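Local coordinates for CRISPR protein (Archaeoglobus fulgidus, PDB 4MJK), which is a Cas5-family CRISPR-associated protein that probably serves as a subunit of a type I-A Cascade complex, helping to bind CRISPR RNA, at residues W145-I150 / S155-V160. Residues are numbered along the deposited sequence; the frame is centred on the assembly and turned at random.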
# COMPACT_ATOMS: atom_id res chain seq x y z
N TRP A 145 -19.24 -1.01 -12.90
CA TRP A 145 -17.93 -1.09 -13.56
C TRP A 145 -17.09 0.17 -13.39
O TRP A 145 -15.88 0.13 -13.57
CB TRP A 145 -18.09 -1.38 -15.04
CG TRP A 145 -18.44 -2.79 -15.36
CD1 TRP A 145 -19.68 -3.30 -15.61
CD2 TRP A 145 -17.53 -3.89 -15.48
NE1 TRP A 145 -19.60 -4.64 -15.88
CE2 TRP A 145 -18.28 -5.03 -15.80
CE3 TRP A 145 -16.14 -4.01 -15.34
CZ2 TRP A 145 -17.70 -6.28 -16.00
CZ3 TRP A 145 -15.57 -5.26 -15.53
CH2 TRP A 145 -16.35 -6.38 -15.86
N LYS A 146 -17.74 1.27 -13.02
CA LYS A 146 -17.12 2.60 -12.98
C LYS A 146 -16.54 3.00 -11.62
O LYS A 146 -16.19 4.16 -11.39
CB LYS A 146 -18.13 3.65 -13.45
CG LYS A 146 -18.53 3.53 -14.93
CD LYS A 146 -19.45 4.69 -15.31
CE LYS A 146 -19.79 4.71 -16.79
NZ LYS A 146 -20.71 3.60 -17.15
N ILE A 147 -16.46 2.03 -10.71
CA ILE A 147 -15.91 2.30 -9.39
C ILE A 147 -14.38 2.32 -9.48
O ILE A 147 -13.78 1.32 -9.88
CB ILE A 147 -16.38 1.24 -8.40
CG1 ILE A 147 -17.89 1.38 -8.17
CG2 ILE A 147 -15.61 1.36 -7.07
CD1 ILE A 147 -18.50 0.21 -7.39
N HIS A 148 -13.76 3.44 -9.10
CA HIS A 148 -12.30 3.62 -9.21
C HIS A 148 -11.62 3.84 -7.86
O HIS A 148 -10.39 3.84 -7.78
CB HIS A 148 -11.95 4.81 -10.12
CG HIS A 148 -12.51 4.69 -11.50
ND1 HIS A 148 -12.32 3.57 -12.28
CD2 HIS A 148 -13.24 5.55 -12.25
CE1 HIS A 148 -12.92 3.74 -13.45
NE2 HIS A 148 -13.49 4.94 -13.45
N ARG A 149 -12.42 4.07 -6.82
CA ARG A 149 -11.86 4.13 -5.48
C ARG A 149 -12.83 3.64 -4.43
O ARG A 149 -14.04 3.83 -4.54
CB ARG A 149 -11.36 5.54 -5.15
CG ARG A 149 -12.44 6.59 -5.18
CD ARG A 149 -12.55 7.23 -3.84
NE ARG A 149 -13.28 8.49 -3.90
CZ ARG A 149 -13.24 9.41 -2.95
NH1 ARG A 149 -12.50 9.21 -1.86
NH2 ARG A 149 -13.94 10.53 -3.08
N ILE A 150 -12.30 3.00 -3.41
CA ILE A 150 -13.11 2.56 -2.28
C ILE A 150 -12.38 3.01 -1.02
O ILE A 150 -11.36 2.44 -0.65
CB ILE A 150 -13.32 1.04 -2.29
CG1 ILE A 150 -14.11 0.65 -3.55
CG2 ILE A 150 -14.06 0.59 -1.02
CD1 ILE A 150 -14.18 -0.84 -3.81
N SER A 155 -7.11 5.23 -2.37
CA SER A 155 -7.54 3.82 -2.34
C SER A 155 -8.07 3.37 -3.70
O SER A 155 -9.24 3.03 -3.83
CB SER A 155 -8.63 3.62 -1.27
OG SER A 155 -8.20 4.11 -0.00
N ARG A 156 -7.19 3.36 -4.70
CA ARG A 156 -7.58 3.15 -6.08
C ARG A 156 -7.89 1.69 -6.37
O ARG A 156 -7.18 0.79 -5.91
CB ARG A 156 -6.46 3.64 -7.01
CG ARG A 156 -6.17 5.13 -6.90
CD ARG A 156 -7.31 5.97 -7.50
NE ARG A 156 -7.56 5.59 -8.89
CZ ARG A 156 -8.36 6.25 -9.72
NH1 ARG A 156 -9.00 7.34 -9.32
NH2 ARG A 156 -8.52 5.82 -10.97
N VAL A 157 -8.94 1.45 -7.15
CA VAL A 157 -9.26 0.08 -7.55
C VAL A 157 -9.68 0.03 -9.02
O VAL A 157 -9.91 1.06 -9.66
CB VAL A 157 -10.42 -0.52 -6.71
CG1 VAL A 157 -10.12 -0.43 -5.23
CG2 VAL A 157 -11.74 0.18 -7.03
N ALA A 158 -9.75 -1.20 -9.54
CA ALA A 158 -10.42 -1.49 -10.82
C ALA A 158 -11.40 -2.65 -10.63
O ALA A 158 -11.05 -3.71 -10.13
CB ALA A 158 -9.39 -1.84 -11.90
N VAL A 159 -12.64 -2.45 -11.05
CA VAL A 159 -13.60 -3.54 -11.08
C VAL A 159 -13.26 -4.46 -12.25
O VAL A 159 -13.16 -4.00 -13.39
CB VAL A 159 -15.04 -3.02 -11.24
CG1 VAL A 159 -16.02 -4.20 -11.32
CG2 VAL A 159 -15.41 -2.09 -10.06
N VAL A 160 -13.08 -5.75 -11.98
CA VAL A 160 -12.66 -6.69 -13.02
C VAL A 160 -13.75 -7.68 -13.42
O VAL A 160 -13.59 -8.40 -14.39
CB VAL A 160 -11.35 -7.45 -12.67
CG1 VAL A 160 -10.17 -6.48 -12.53
CG2 VAL A 160 -11.53 -8.32 -11.41
O HOH W 1 -13.52 0.09 -12.26
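The carbonyl oxygen of His148 is approached by three groups of the 155-160 segment. Val157 N donates to His148 O at 2.9 Å and nearly straight (168° at the hydrogen), although it arrives from above the carbonyl plane; Arg156 CA adds a C-H...O contact to the same oxygen at 3.4 Å. The third group is the Arg156 guanidinium, one face of which lies over this oxygen. Bends at chi2 and chi3 fold the arginine back, bringing NH2 to 3.7 Å from His148 CB and turning the guanidinium plane to within 11° of the imidazole plane. A second backbone bond joins Ile150 N to Ser155 O at 3.1 Å. Together these bonds flank Arg149 and Arg156, which form a single antiparallel bridge. Farther along, direct pairing gives way to one water that donates to Trp145 O and Ile147 O and accepts from Val159 N. Apolar contacts accompany it: Val159 CG2 meets Ile147 CB at 3.8 Å, while CG1, anti to the backbone N (chi1 177°), sits over one face of the indole near its rim. Ile147 and Ile150 also pack against helix 33-46, where Arg149 forms a salt bridge with Glu42. On its other edge, strand 157-170 pairs with strand 2-10, so the 145-150 loop lies between that helix and the six-stranded antiparallel sheet.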